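Local coordinates for putative outer membrane protein (LpxR) (Salmonella typhimurium, PDB 3FID) that probably removes an acyl chain from lipid A, the membrane-embedded part of lipopolysaccharide, as an enzyme of the bacterial outer membrane, at residues G75-S80 with T276-T281; A132-I137 with T238-M243. All coordinates share one frame; numbering follows the deposited sequence.

Contact 1 of 2, residues G75-S80 with T276-T281. With GOL (glycerol), chain H.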
loop_
_atom_site.group_PDB
_atom_site.type_symbol
_atom_site.label_atom_id
_atom_site.label_comp_id
_atom_site.label_asym_id
_atom_site.label_seq_id
_atom_site.Cartn_x
_atom_site.Cartn_y
_atom_site.Cartn_z
ATOM N N GLY A 75 -13.941 17.283 -9.574
ATOM C CA GLY A 75 -14.566 16.682 -8.379
ATOM C C GLY A 75 -14.235 15.220 -8.106
ATOM O O GLY A 75 -14.579 14.691 -7.043
ATOM N N ASP A 76 -13.554 14.554 -9.038
ATOM C CA ASP A 76 -13.131 13.153 -8.809
ATOM C C ASP A 76 -11.695 13.031 -9.296
ATOM O O ASP A 76 -11.219 13.851 -10.106
ATOM C CB ASP A 76 -14.052 12.154 -9.552
ATOM C CG ASP A 76 -13.979 10.707 -9.002
ATOM O OD1 ASP A 76 -13.147 10.381 -8.113
ATOM O OD2 ASP A 76 -14.769 9.871 -9.501
ATOM N N ARG A 77 -10.969 12.041 -8.786
ATOM C CA ARG A 77 -9.607 11.867 -9.261
ATOM C C ARG A 77 -9.604 11.457 -10.733
ATOM O O ARG A 77 -10.498 10.753 -11.213
ATOM C CB ARG A 77 -8.794 10.890 -8.369
ATOM C CG ARG A 77 -9.255 9.478 -8.384
ATOM C CD ARG A 77 -8.859 8.759 -7.067
ATOM N NE ARG A 77 -7.444 8.835 -6.801
ATOM C CZ ARG A 77 -6.885 8.796 -5.593
ATOM N NH1 ARG A 77 -7.618 8.745 -4.476
ATOM N NH2 ARG A 77 -5.572 8.887 -5.502
ATOM N N ALA A 78 -8.595 11.934 -11.453
ATOM C CA ALA A 78 -8.323 11.481 -12.804
ATOM C C ALA A 78 -7.719 10.073 -12.752
ATOM O O ALA A 78 -7.153 9.694 -11.720
ATOM C CB ALA A 78 -7.308 12.422 -13.436
ATOM N N PHE A 79 -7.779 9.335 -13.866
ATOM C CA PHE A 79 -6.940 8.139 -14.021
ATOM C C PHE A 79 -5.449 8.524 -13.847
ATOM O O PHE A 79 -4.984 9.567 -14.343
ATOM C CB PHE A 79 -7.187 7.446 -15.374
ATOM C CG PHE A 79 -8.431 6.575 -15.407
ATOM C CD1 PHE A 79 -8.434 5.300 -14.821
ATOM C CD2 PHE A 79 -9.591 7.021 -16.028
ATOM C CE1 PHE A 79 -9.594 4.494 -14.844
ATOM C CE2 PHE A 79 -10.769 6.232 -16.080
ATOM C CZ PHE A 79 -10.786 4.975 -15.494
ATOM N N SER A 80 -4.699 7.697 -13.124
ATOM C CA SER A 80 -3.243 7.859 -13.029
ATOM C C SER A 80 -2.562 6.531 -12.672
ATOM O O SER A 80 -3.208 5.582 -12.256
ATOM C CB SER A 80 -2.842 8.951 -12.006
ATOM O OG SER A 80 -3.136 8.535 -10.672
ATOM N N THR A 276 -9.294 6.727 4.300
ATOM C CA THR A 276 -10.347 7.752 4.372
ATOM C C THR A 276 -10.235 8.769 3.227
ATOM O O THR A 276 -9.183 8.914 2.615
ATOM C CB THR A 276 -10.468 8.446 5.756
ATOM O OG1 THR A 276 -9.323 9.268 6.006
ATOM C CG2 THR A 276 -10.633 7.380 6.864
ATOM N N SER A 277 -11.340 9.431 2.914
ATOM C CA SER A 277 -11.393 10.361 1.797
ATOM C C SER A 277 -10.107 11.181 1.597
ATOM O O SER A 277 -9.711 11.972 2.459
ATOM C CB SER A 277 -12.577 11.328 1.962
ATOM O OG SER A 277 -12.716 12.110 0.782
ATOM N N GLU A 278 -9.498 11.052 0.431
ATOM C CA GLU A 278 -8.274 11.847 0.130
ATOM C C GLU A 278 -8.500 13.233 -0.493
ATOM O O GLU A 278 -7.548 13.990 -0.715
ATOM C CB GLU A 278 -7.352 11.013 -0.764
ATOM C CG GLU A 278 -6.865 9.762 -0.014
ATOM C CD GLU A 278 -5.782 9.036 -0.793
ATOM O OE1 GLU A 278 -6.114 8.413 -1.797
ATOM O OE2 GLU A 278 -4.602 9.110 -0.392
ATOM N N PHE A 279 -9.757 13.550 -0.793
ATOM C CA PHE A 279 -10.095 14.878 -1.307
ATOM C C PHE A 279 -11.519 15.259 -0.964
ATOM O O PHE A 279 -12.379 14.400 -0.680
ATOM C CB PHE A 279 -9.841 15.009 -2.819
ATOM C CG PHE A 279 -10.458 13.928 -3.636
ATOM C CD1 PHE A 279 -9.795 12.700 -3.813
ATOM C CD2 PHE A 279 -11.689 14.125 -4.274
ATOM C CE1 PHE A 279 -10.368 11.696 -4.574
ATOM C CE2 PHE A 279 -12.268 13.098 -5.049
ATOM C CZ PHE A 279 -11.613 11.905 -5.196
ATOM N N ARG A 280 -11.775 16.562 -0.987
ATOM C CA ARG A 280 -13.009 17.074 -0.379
ATOM C C ARG A 280 -14.264 16.396 -0.921
ATOM O O ARG A 280 -15.206 16.095 -0.167
ATOM C CB ARG A 280 -13.109 18.596 -0.577
ATOM C CG ARG A 280 -12.019 19.365 0.093
ATOM C CD ARG A 280 -12.413 20.809 0.150
ATOM N NE ARG A 280 -11.342 21.610 0.737
ATOM C CZ ARG A 280 -11.448 22.912 0.934
ATOM N NH1 ARG A 280 -10.447 23.568 1.469
ATOM N NH2 ARG A 280 -12.567 23.539 0.574
ATOM N N THR A 281 -14.299 16.213 -2.234
ATOM C CA THR A 281 -15.468 15.654 -2.921
ATOM C C THR A 281 -15.418 14.115 -3.086
ATOM O O THR A 281 -16.265 13.523 -3.770
ATOM C CB THR A 281 -15.680 16.338 -4.278
ATOM O OG1 THR A 281 -14.471 16.251 -5.050
ATOM C CG2 THR A 281 -16.030 17.819 -4.064
HETATM C C1 GOL H . -2.701 7.902 -3.730
HETATM O O1 GOL H . -3.830 8.660 -3.401
HETATM C C2 GOL H . -2.233 6.996 -2.605
HETATM O O2 GOL H . -2.576 7.453 -1.303
HETATM C C3 GOL H . -0.742 6.808 -2.820
HETATM O O3 GOL H . -0.003 6.757 -1.625
#

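Contact 2 of 2, residues A132-I137 with T238-M243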
loop_
_atom_site.group_PDB
_atom_site.type_symbol
_atom_site.label_atom_id
_atom_site.label_comp_id
_atom_site.label_asym_id
_atom_site.label_seq_id
_atom_site.Cartn_x
_atom_site.Cartn_y
_atom_site.Cartn_z
ATOM N N ALA A 132 -11.223 7.533 -20.473
ATOM C CA ALA A 132 -10.620 8.702 -19.782
ATOM C C ALA A 132 -9.147 8.533 -19.444
ATOM O O ALA A 132 -8.524 9.442 -18.905
ATOM C CB ALA A 132 -11.440 9.128 -18.547
ATOM N N TRP A 133 -8.576 7.370 -19.774
ATOM C CA TRP A 133 -7.127 7.218 -19.740
ATOM C C TRP A 133 -6.434 8.234 -20.668
ATOM O O TRP A 133 -5.307 8.592 -20.434
ATOM C CB TRP A 133 -6.716 5.773 -20.080
ATOM C CG TRP A 133 -6.709 4.867 -18.887
ATOM C CD1 TRP A 133 -7.554 3.807 -18.636
ATOM C CD2 TRP A 133 -5.786 4.918 -17.788
ATOM N NE1 TRP A 133 -7.214 3.207 -17.438
ATOM C CE2 TRP A 133 -6.136 3.864 -16.897
ATOM C CE3 TRP A 133 -4.694 5.738 -17.478
ATOM C CZ2 TRP A 133 -5.431 3.614 -15.694
ATOM C CZ3 TRP A 133 -3.995 5.503 -16.280
ATOM C CH2 TRP A 133 -4.387 4.447 -15.391
ATOM N N GLN A 134 -7.131 8.717 -21.708
ATOM C CA GLN A 134 -6.593 9.755 -22.606
ATOM C C GLN A 134 -6.383 11.063 -21.853
ATOM O O GLN A 134 -5.562 11.883 -22.248
ATOM C CB GLN A 134 -7.516 9.980 -23.852
ATOM C CG GLN A 134 -8.915 10.500 -23.548
ATOM C CD GLN A 134 -9.861 10.551 -24.776
ATOM O OE1 GLN A 134 -9.428 10.818 -25.912
ATOM N NE2 GLN A 134 -11.155 10.318 -24.540
ATOM N N ASP A 135 -7.162 11.259 -20.788
ATOM C CA ASP A 135 -7.072 12.473 -19.972
ATOM C C ASP A 135 -6.412 12.193 -18.603
ATOM O O ASP A 135 -6.697 12.866 -17.606
ATOM C CB ASP A 135 -8.486 13.098 -19.837
ATOM C CG ASP A 135 -8.452 14.545 -19.390
ATOM O OD1 ASP A 135 -7.446 15.240 -19.657
ATOM O OD2 ASP A 135 -9.458 14.986 -18.791
ATOM N N GLN A 136 -5.532 11.180 -18.552
ATOM C CA GLN A 136 -4.811 10.839 -17.307
ATOM C C GLN A 136 -3.883 11.954 -16.819
ATOM O O GLN A 136 -3.590 12.891 -17.563
ATOM C CB GLN A 136 -4.052 9.504 -17.473
ATOM C CG GLN A 136 -2.823 9.511 -18.420
ATOM C CD GLN A 136 -2.168 8.138 -18.463
ATOM O OE1 GLN A 136 -1.724 7.642 -17.443
ATOM N NE2 GLN A 136 -2.131 7.515 -19.645
ATOM N N ILE A 137 -3.427 11.857 -15.563
ATOM C CA ILE A 137 -2.408 12.764 -15.032
ATOM C C ILE A 137 -1.120 12.703 -15.858
ATOM O O ILE A 137 -0.635 11.627 -16.177
ATOM C CB ILE A 137 -2.111 12.503 -13.509
ATOM C CG1 ILE A 137 -3.412 12.621 -12.672
ATOM C CG2 ILE A 137 -1.027 13.444 -12.980
ATOM C CD1 ILE A 137 -4.100 14.023 -12.678
ATOM N N THR A 238 -4.208 17.093 -15.677
ATOM C CA THR A 238 -4.619 16.083 -16.671
ATOM C C THR A 238 -4.098 16.402 -18.084
ATOM O O THR A 238 -3.888 17.567 -18.409
ATOM C CB THR A 238 -6.149 16.001 -16.782
ATOM O OG1 THR A 238 -6.666 17.307 -17.125
ATOM C CG2 THR A 238 -6.778 15.503 -15.454
ATOM N N LEU A 239 -3.929 15.365 -18.915
ATOM C CA LEU A 239 -3.292 15.505 -20.249
ATOM C C LEU A 239 -4.039 16.410 -21.238
ATOM O O LEU A 239 -3.419 17.236 -21.914
ATOM C CB LEU A 239 -3.123 14.130 -20.909
ATOM C CG LEU A 239 -1.920 13.275 -20.549
ATOM C CD1 LEU A 239 -2.050 11.928 -21.286
ATOM C CD2 LEU A 239 -0.620 13.989 -20.944
ATOM N N GLN A 240 -5.359 16.243 -21.297
ATOM C CA GLN A 240 -6.215 16.889 -22.292
ATOM C C GLN A 240 -7.081 18.022 -21.749
ATOM O O GLN A 240 -7.149 19.095 -22.360
ATOM C CB GLN A 240 -7.114 15.868 -22.948
ATOM C CG GLN A 240 -6.380 14.796 -23.709
ATOM C CD GLN A 240 -7.356 13.835 -24.292
ATOM O OE1 GLN A 240 -8.482 13.707 -23.808
ATOM N NE2 GLN A 240 -6.952 13.154 -25.344
ATOM N N THR A 241 -7.755 17.805 -20.623
ATOM C CA THR A 241 -8.522 18.907 -20.010
ATOM C C THR A 241 -7.634 19.881 -19.255
ATOM O O THR A 241 -8.087 20.964 -18.869
ATOM C CB THR A 241 -9.664 18.412 -19.091
ATOM O OG1 THR A 241 -9.167 17.429 -18.162
ATOM C CG2 THR A 241 -10.779 17.792 -19.911
ATOM N N LYS A 242 -6.383 19.499 -19.008
ATOM C CA LYS A 242 -5.402 20.379 -18.341
ATOM C C LYS A 242 -5.867 20.976 -17.010
ATOM O O LYS A 242 -5.636 22.156 -16.729
ATOM C CB LYS A 242 -4.938 21.504 -19.285
ATOM C CG LYS A 242 -4.192 20.991 -20.495
ATOM C CD LYS A 242 -3.753 22.129 -21.400
ATOM C CE LYS A 242 -2.974 21.577 -22.578
ATOM N NZ LYS A 242 -3.783 20.547 -23.297
ATOM N N MET A 243 -6.507 20.161 -16.178
ATOM C CA MET A 243 -6.975 20.665 -14.890
ATOM C C MET A 243 -6.449 19.813 -13.755
ATOM O O MET A 243 -6.038 18.674 -13.972
ATOM C CB MET A 243 -8.499 20.725 -14.839
ATOM C CG MET A 243 -9.213 19.418 -15.086
ATOM S SD MET A 243 -10.984 19.587 -14.809
ATOM C CE MET A 243 -11.593 18.043 -15.479
#

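Contact 1 of 2, residues G75-S80 with T276-T281
Arg77 and Glu278 form a salt bridge between two strand-connecting loops of the outer membrane beta-barrel, one leading from strand 49-60 to strand 80-94, the other from strand 266-275 to strand 285-295. Arg77 NH1 meets Glu278 OE1 at 3.1 Å, and the N-H points almost straight at the oxygen (172°). The acceptor lies near the guanidinium plane, whereas the nitrogen reaches OE1 on its anti side and somewhat out of the carboxylate plane; the two flat groups are turned 38° against each other. A bend of the arginine chain at chi3 (-55°) brings the guanidinium to this carboxylate.

A glycerol, probably from the crystallisation liquor, bridges both charges. Its O1 accepts from Arg77 NH2 at 2.7 Å and donates to Glu278 OE1, while its O2 lies 2.8 Å from Glu278 OE2 in a second hydrogen bond. Asp32 makes a further salt bridge to Arg77 NH1, and Tyr285 OH bonds Glu278 OE1; the ion pair is thus part of a buried polar network.

The Phe279 ring packs against residues 75-77, its CZ 3.6 Å from Arg77 N. At the edge of the ring lie two oxygens: Asp76 OD1, 3.6 Å from Phe279 CZ, and Gly75 O, 3.4 Å from Phe279 CE2. The Arg77 guanidinium stands steeply to the ring, with no stack between them. Asp76 itself is held mainly by its other oxygen, OD2, to which Ser63 N and Asn66 ND2 donate, and Leu234 of helix 232-235 packs on Phe279.

At the more exposed end, a hydroxyl reaches a backbone carbonyl: Thr281 OG1 donates to Gly75 O over only 2.5 Å, tilted from the carbonyl plane.

Contact 2 of 2, residues A132-I137 with T238-M243
The amides of Gln134 and Gln240 meet with their planes 49° apart, neither stacked nor coplanar. Gln240 OE1 rests against the aliphatic part of Gln134, 3.2 Å from CG, and Gln240 NE2 gives Gln134 OE1 only a weak bond of 3.5 Å; the firmer polar partner of Gln134 is Pro70 O, which accepts from its NE2. Gln136 CD lies at the edge of the Trp133 ring, in its plane.

The Asp135 carboxylate is a further flat group and the hub of the contact. Gln240 N arrives nearly end-on to the C-O bond of Asp135 OD1, at 2.8 Å, while Thr241 N comes to the same oxygen from above the carboxylate plane, again at 2.8 Å. Thr241 OG1 donates to the syn lone pair of Asp135 OD2 at 2.5 Å, and Ala72 N also bonds OD2. With CG anti to the backbone N (chi1 -162°), the aspartate reaches into the turn of 238-243 and receives its successive N-H groups. The hydroxyls continue the chain inside that turn: Met243 N donates to Thr238 OG1, which donates to Thr241 OG1.

The backbones join through Leu239 N and Gln136 O, 2.8 Å apart, beside a single bridge between Ile137 and Thr238. Here Leu239 lies alongside Gln136, its CD1 against CG, and Ile137 CD1 touches Thr238 CG2.

Residues 132-134 end a 3-10 segment in the loop that runs from helix 114-125, whose Gln115 and Asn119 touch Trp133, to strand 140-157, while 238-243 belongs to the loop leading from helix 232-235 to strand 251-263.

How the contacts relate
The centres of contact 1 and contact 2 lie about 14 Å apart on the same side of the chain's centre, and residues 75-80 join them. Phe79 O is 3.0 Å from Ile137 N, a probable hydrogen bond, and the ring of Phe79 leans on Trp133, with Phe79 CD1 3.4 Å from Trp133 CE2. Gly75 also pairs through its backbone with Thr245, just beyond 238-243, and Glu278 does so with Asn249 in the same loop. Contact 1 is the more buried and the nearer to the chain's centre, about 17 Å from it against about 24 Å for contact 2. The Arg77 side chain is about 9 Å from that of zinc ligand Thr34 and about 11 Å from a zinc ion, near the metal site but no part of it.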